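Local coordinates for protein Cel44C (Paenibacillus polymyxa, PDB 2YKK) that hydrolyses xyloglucan and other beta-1,4-linked glucans as an endo-acting enzyme of glycoside hydrolase family 44, this chain containing the family 44 TIM-barrel part, at residues Val280-Trp285 with Ala355-Ser360; Pro111-Val116 with Pro196-Glu201. The protein carries 2 engineered substitutions. One frame throughout, in Å; residues are numbered along the deposited sequence.

Contact 1: Val280-Trp285 with Ala355-Ser360; sequences VFDVHW and AMTEYS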
loop_
_atom_site.group_PDB
_atom_site.type_symbol
_atom_site.label_atom_id
_atom_site.label_comp_id
_atom_site.label_asym_id
_atom_site.label_seq_id
_atom_site.Cartn_x
_atom_site.Cartn_y
_atom_site.Cartn_z
ATOM N N VAL A 280 6.538 11.180 2.531
ATOM C CA VAL A 280 6.382 9.943 1.786
ATOM C C VAL A 280 5.548 10.235 0.533
ATOM O O VAL A 280 4.443 10.834 0.621
ATOM C CB VAL A 280 5.641 8.872 2.628
ATOM C CG1 VAL A 280 5.633 7.550 1.882
ATOM C CG2 VAL A 280 6.271 8.640 4.051
ATOM N N PHE A 281 6.098 9.901 -0.630
ATOM C CA PHE A 281 5.413 10.085 -1.898
ATOM C C PHE A 281 4.545 8.848 -2.066
ATOM O O PHE A 281 5.046 7.718 -1.992
ATOM C CB PHE A 281 6.418 10.199 -3.045
ATOM C CG PHE A 281 5.747 10.531 -4.370
ATOM C CD1 PHE A 281 5.414 11.875 -4.688
ATOM C CD2 PHE A 281 5.393 9.508 -5.262
ATOM C CE1 PHE A 281 4.733 12.160 -5.912
ATOM C CE2 PHE A 281 4.725 9.816 -6.509
ATOM C CZ PHE A 281 4.400 11.121 -6.809
ATOM N N ASP A 282 3.236 9.064 -2.245
ATOM C CA ASP A 282 2.195 8.054 -1.969
ATOM C C ASP A 282 1.421 7.881 -3.273
ATOM O O ASP A 282 0.828 8.856 -3.784
ATOM C CB ASP A 282 1.305 8.655 -0.846
ATOM C CG ASP A 282 0.080 7.800 -0.431
ATOM O OD1 ASP A 282 -0.425 7.009 -1.276
ATOM O OD2 ASP A 282 -0.414 7.964 0.732
ATOM N N VAL A 283 1.445 6.664 -3.815
ATOM C CA VAL A 283 0.652 6.324 -5.011
ATOM C C VAL A 283 -0.225 5.099 -4.770
ATOM O O VAL A 283 0.055 4.252 -3.883
ATOM C CB VAL A 283 1.546 6.046 -6.263
ATOM C CG1 VAL A 283 2.343 7.305 -6.622
ATOM C CG2 VAL A 283 2.481 4.861 -6.045
ATOM N N HIS A 284 -1.265 4.978 -5.608
ATOM C CA HIS A 284 -2.049 3.728 -5.742
ATOM C C HIS A 284 -1.690 3.105 -7.081
ATOM O O HIS A 284 -1.410 3.815 -8.040
ATOM C CB HIS A 284 -3.552 4.037 -5.689
ATOM C CG HIS A 284 -3.952 4.666 -4.382
ATOM N ND1 HIS A 284 -5.199 5.235 -4.143
ATOM C CD2 HIS A 284 -3.256 4.770 -3.229
ATOM C CE1 HIS A 284 -5.238 5.656 -2.882
ATOM N NE2 HIS A 284 -4.076 5.368 -2.307
ATOM N N TRP A 285 -1.655 1.773 -7.106
ATOM C CA TRP A 285 -1.236 1.025 -8.312
ATOM C C TRP A 285 -2.140 -0.178 -8.465
ATOM O O TRP A 285 -1.931 -1.215 -7.810
ATOM C CB TRP A 285 0.220 0.569 -8.161
ATOM C CG TRP A 285 0.763 -0.250 -9.348
ATOM C CD1 TRP A 285 0.987 -1.602 -9.378
ATOM C CD2 TRP A 285 1.147 0.252 -10.633
ATOM N NE1 TRP A 285 1.489 -1.976 -10.613
ATOM C CE2 TRP A 285 1.612 -0.860 -11.398
ATOM C CE3 TRP A 285 1.180 1.543 -11.217
ATOM C CZ2 TRP A 285 2.091 -0.721 -12.695
ATOM C CZ3 TRP A 285 1.636 1.661 -12.534
ATOM C CH2 TRP A 285 2.080 0.530 -13.253
ATOM N N ALA A 355 5.563 5.049 -1.031
ATOM C CA ALA A 355 4.583 4.120 -0.481
ATOM C C ALA A 355 3.573 3.818 -1.570
ATOM O O ALA A 355 3.210 4.713 -2.339
ATOM C CB ALA A 355 3.854 4.717 0.748
ATOM N N MET A 356 3.109 2.570 -1.595
ATOM C CA MET A 356 2.031 2.156 -2.485
ATOM C C MET A 356 0.797 1.827 -1.629
ATOM O O MET A 356 0.668 0.694 -1.156
ATOM C CB MET A 356 2.496 0.893 -3.240
ATOM C CG MET A 356 1.470 0.413 -4.278
ATOM S SD MET A 356 2.088 -1.024 -5.237
ATOM C CE MET A 356 3.321 -0.221 -6.207
ATOM N N THR A 357 -0.053 2.821 -1.354
ATOM C CA THR A 357 -1.027 2.701 -0.259
ATOM C C THR A 357 -2.335 2.057 -0.660
ATOM O O THR A 357 -3.199 1.853 0.199
ATOM C CB THR A 357 -1.306 4.071 0.411
ATOM O OG1 THR A 357 -1.739 5.002 -0.580
ATOM C CG2 THR A 357 0.009 4.589 1.081
ATOM N N GLU A 358 -2.496 1.759 -1.947
ATOM C CA GLU A 358 -3.510 0.778 -2.380
ATOM C C GLU A 358 -2.937 0.053 -3.549
ATOM O O GLU A 358 -2.338 0.698 -4.401
ATOM C CB GLU A 358 -4.784 1.437 -2.906
ATOM C CG GLU A 358 -5.586 2.112 -1.759
ATOM C CD GLU A 358 -6.841 2.871 -2.252
ATOM O OE1 GLU A 358 -7.333 2.576 -3.358
ATOM O OE2 GLU A 358 -7.352 3.756 -1.511
ATOM N N TYR A 359 -3.194 -1.248 -3.605
ATOM C CA TYR A 359 -2.915 -2.071 -4.793
ATOM C C TYR A 359 -3.650 -3.403 -4.664
ATOM O O TYR A 359 -4.034 -3.819 -3.554
ATOM C CB TYR A 359 -1.404 -2.326 -4.984
ATOM C CG TYR A 359 -0.774 -3.237 -3.964
ATOM C CD1 TYR A 359 -0.409 -2.753 -2.695
ATOM C CD2 TYR A 359 -0.469 -4.571 -4.286
ATOM C CE1 TYR A 359 0.173 -3.612 -1.764
ATOM C CE2 TYR A 359 0.156 -5.399 -3.360
ATOM C CZ TYR A 359 0.437 -4.931 -2.105
ATOM O OH TYR A 359 1.093 -5.736 -1.178
ATOM N N SER A 360 -3.826 -4.074 -5.798
ATOM C CA SER A 360 -4.361 -5.438 -5.780
ATOM C C SER A 360 -4.046 -6.017 -7.137
ATOM O O SER A 360 -4.133 -5.282 -8.143
ATOM C CB SER A 360 -5.890 -5.406 -5.662
ATOM O OG SER A 360 -6.401 -6.734 -5.888
#

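Contact 2: Pro111-Val116 with Pro196-Glu201; sequences PMAGYV and PRIHGE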
loop_
_atom_site.group_PDB
_atom_site.type_symbol
_atom_site.label_atom_id
_atom_site.label_comp_id
_atom_site.label_asym_id
_atom_site.label_seq_id
_atom_site.Cartn_x
_atom_site.Cartn_y
_atom_site.Cartn_z
ATOM N N PRO A 111 -8.756 15.467 5.436
ATOM C CA PRO A 111 -9.534 15.935 4.280
ATOM C C PRO A 111 -8.888 17.186 3.625
ATOM O O PRO A 111 -8.409 18.086 4.348
ATOM C CB PRO A 111 -10.901 16.317 4.921
ATOM C CG PRO A 111 -10.516 16.763 6.340
ATOM C CD PRO A 111 -9.340 15.868 6.741
ATOM N N MET A 112 -8.893 17.253 2.291
ATOM C CA MET A 112 -8.420 18.431 1.558
ATOM C C MET A 112 -9.374 18.905 0.483
ATOM O O MET A 112 -9.189 20.002 -0.044
ATOM C CB MET A 112 -7.084 18.118 0.818
ATOM C CG MET A 112 -5.932 18.550 1.541
ATOM S SD MET A 112 -4.355 18.529 0.649
ATOM C CE MET A 112 -4.647 17.549 -0.779
ATOM N N ALA A 113 -10.401 18.155 0.144
ATOM C CA ALA A 113 -11.205 18.515 -1.071
ATOM C C ALA A 113 -12.115 19.697 -0.763
ATOM O O ALA A 113 -12.555 20.399 -1.685
ATOM C CB ALA A 113 -12.034 17.342 -1.543
ATOM N N GLY A 114 -12.348 19.940 0.520
ATOM C CA GLY A 114 -12.858 21.237 0.970
ATOM C C GLY A 114 -14.042 21.176 1.938
ATOM O O GLY A 114 -14.313 22.161 2.635
ATOM N N TYR A 115 -14.767 20.059 1.913
ATOM C CA TYR A 115 -15.950 19.876 2.755
ATOM C C TYR A 115 -16.067 18.461 3.284
ATOM O O TYR A 115 -15.521 17.514 2.691
ATOM C CB TYR A 115 -17.259 20.154 1.967
ATOM C CG TYR A 115 -17.301 21.572 1.391
ATOM C CD1 TYR A 115 -16.717 21.835 0.143
ATOM C CD2 TYR A 115 -17.926 22.599 2.081
ATOM C CE1 TYR A 115 -16.750 23.139 -0.384
ATOM C CE2 TYR A 115 -17.979 23.905 1.537
ATOM C CZ TYR A 115 -17.382 24.138 0.316
ATOM O OH TYR A 115 -17.410 25.408 -0.284
ATOM N N VAL A 116 -16.832 18.312 4.361
ATOM C CA VAL A 116 -17.071 16.997 4.919
ATOM C C VAL A 116 -18.551 16.859 5.252
ATOM O O VAL A 116 -19.263 17.842 5.393
ATOM C CB VAL A 116 -16.171 16.689 6.183
ATOM C CG1 VAL A 116 -14.672 16.698 5.805
ATOM C CG2 VAL A 116 -16.473 17.737 7.291
ATOM N N PRO A 196 -18.161 14.399 -6.831
ATOM C CA PRO A 196 -18.625 15.587 -7.556
ATOM C C PRO A 196 -19.426 16.556 -6.670
ATOM O O PRO A 196 -19.470 17.770 -6.984
ATOM C CB PRO A 196 -19.518 14.998 -8.668
ATOM C CG PRO A 196 -20.035 13.664 -8.088
ATOM C CD PRO A 196 -18.733 13.152 -7.373
ATOM N N ARG A 197 -20.014 16.078 -5.582
ATOM C CA ARG A 197 -20.811 16.986 -4.699
ATOM C C ARG A 197 -19.859 17.776 -3.780
ATOM O O ARG A 197 -20.258 18.772 -3.177
ATOM C CB ARG A 197 -21.796 16.222 -3.811
ATOM C CG ARG A 197 -22.729 15.299 -4.572
ATOM C CD ARG A 197 -23.713 16.108 -5.517
ATOM N NE ARG A 197 -24.477 15.112 -6.236
ATOM C CZ ARG A 197 -24.268 14.707 -7.476
ATOM N NH1 ARG A 197 -23.363 15.279 -8.272
ATOM N NH2 ARG A 197 -25.033 13.723 -7.946
ATOM N N ILE A 198 -18.597 17.347 -3.689
ATOM C CA ILE A 198 -17.646 18.057 -2.816
ATOM C C ILE A 198 -16.755 18.995 -3.639
ATOM O O ILE A 198 -16.606 20.177 -3.301
ATOM C CB ILE A 198 -16.730 17.075 -2.025
ATOM C CG1 ILE A 198 -17.590 16.205 -1.104
ATOM C CG2 ILE A 198 -15.779 17.879 -1.118
ATOM C CD1 ILE A 198 -16.735 15.224 -0.231
ATOM N N HIS A 199 -16.155 18.452 -4.688
ATOM C CA HIS A 199 -15.203 19.230 -5.526
ATOM C C HIS A 199 -15.426 18.841 -6.990
ATOM O O HIS A 199 -14.691 18.037 -7.580
ATOM C CB HIS A 199 -13.761 18.926 -5.050
ATOM C CG HIS A 199 -12.688 19.773 -5.700
ATOM N ND1 HIS A 199 -12.398 19.703 -7.050
ATOM C CD2 HIS A 199 -11.808 20.658 -5.176
ATOM C CE1 HIS A 199 -11.412 20.539 -7.334
ATOM N NE2 HIS A 199 -11.018 21.113 -6.210
ATOM N N GLY A 200 -16.446 19.434 -7.595
ATOM C CA GLY A 200 -16.874 18.986 -8.924
ATOM C C GLY A 200 -15.973 19.429 -10.075
ATOM O O GLY A 200 -16.060 18.847 -11.174
ATOM N N GLU A 201 -15.137 20.449 -9.859
ATOM C CA GLU A 201 -14.159 20.874 -10.880
ATOM C C GLU A 201 -12.935 19.952 -10.850
ATOM O O GLU A 201 -12.570 19.455 -9.771
ATOM C CB GLU A 201 -13.699 22.340 -10.659
ATOM C CG GLU A 201 -14.822 23.375 -10.834
ATOM C CD GLU A 201 -15.396 23.390 -12.272
ATOM O OE1 GLU A 201 -14.631 23.447 -13.252
ATOM O OE2 GLU A 201 -16.640 23.289 -12.423
HETATM O O HOH W 1 -14.235 21.925 -2.778
#

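Contact 1: Val280-Trp285 with Ala355-Ser360
Asp282 faces Ala355 and Val283 faces Met356 where 280-285 and 355-357, the latter part of strand 353-359, run parallel as neighbours in the barrel, the axes of these two short segments 4.7 Å apart and twisted by 45°. Four backbone hydrogen bonds tie them, the straightest from Val283 N to Ala355 O (3.0 Å, 172°). Beyond Met356 the chain turns a corner at Glu358, yet Trp285 N still reaches Glu358 O. Thr357 OG1, set between its own backbone N and carbonyl carbon (chi1 56°), donates a very short 2.5 Å bond to Asp282 OD1. The same hydroxyl lies in the plane of the His284 ring, 2.9 Å from NE2. Glu358 comes from above: its CG stands 3.6 Å from the centroid of the His284 ring, and its carboxylate continues over that face, offset toward the rim. The polar ends are fixed elsewhere, His284 ND1 by Glu187, and Glu358 by Tyr286 and Arg44. On the other face of the sheet, Met356 CE packs 3.7 Å from Trp285 CB. Without the imidazole, as with an alanine at His284, Glu187 would probably lose its bond to ND1 and the Glu358 side chain the ring it lies over. With a bound buffer molecule beside Glu358, this polar cluster at the end of strand seven fits the active-site position of barrel glycosidases.

Contact 2: Pro111-Val116 with Pro196-Glu201
Ala113 and Ile198 form the close-packed part of this contact, where the chain leaving barrel strand 105-110 meets the loop between helices 191-194 and 205-222. Ala113 CB lies 3.8 Å from Ile198 CG2, the methyl branch held anti to its backbone N. That branch also lies 4.1 Å from Tyr115 CB, while Ile198 CD1 runs alongside the backbone at Tyr115 O. Thus Ile198 fits against the bend from Ala113 to Tyr115, with Trp135 of strand 135-139 as a further neighbour. Trp191 touches both Ala113 and His199. The His199 ring turns an edge to the other segment: Ala113 O lies in the ring plane, 3.6 Å from CD2. Its nitrogens are occupied by a weak bond from ND1 to Glu201 O within its own loop and a bond from NE2 to Glu207. Gly114 passes through backbone angles (phi 132°) at which a beta carbon would jam against the carbonyl oxygen of Ala113.

The other side of the contact is looser and wetter. No direct hydrogen bond joins the segments; one water donates to both, at 2.5 Å from Ala113 O and 3.0 Å from Ile198 O. The partly exposed Tyr115 ring approaches obliquely, with CD1 3.8 Å from Ile198 O; its side chain is about 12 Å from the calcium ion.

The contact therefore joins the turn into strand 115-117, after the third barrel strand, to the loop between helices 191-194 and 205-222, through a few aliphatic carbons, the His199 edge and a bridging water. Apolar packing sets the fit, and the two backbone carbonyls, which cannot bond to each other, are linked by the water that donates to both.

Contact 1 belongs to the barrel itself and lies near the centre of the chain, whereas contact 2 is peripheral yet still mostly buried, with Tyr115 partly exposed. Their centres are 21 Å apart and their nearest atoms about 11 Å, so they do not touch and share no segment. Both nevertheless depend on the same eight-stranded barrel: contact 1 pairs its sixth and seventh strands, contact 2 joins the turn into strand 115-117, after the third, to a loop after the fourth. Chemistry follows place. Neighbouring strands bond backbone to backbone and present a polar side-chain cluster, while contact 2 relies on small apolar contacts and a single bridging water, burying less than half as much surface.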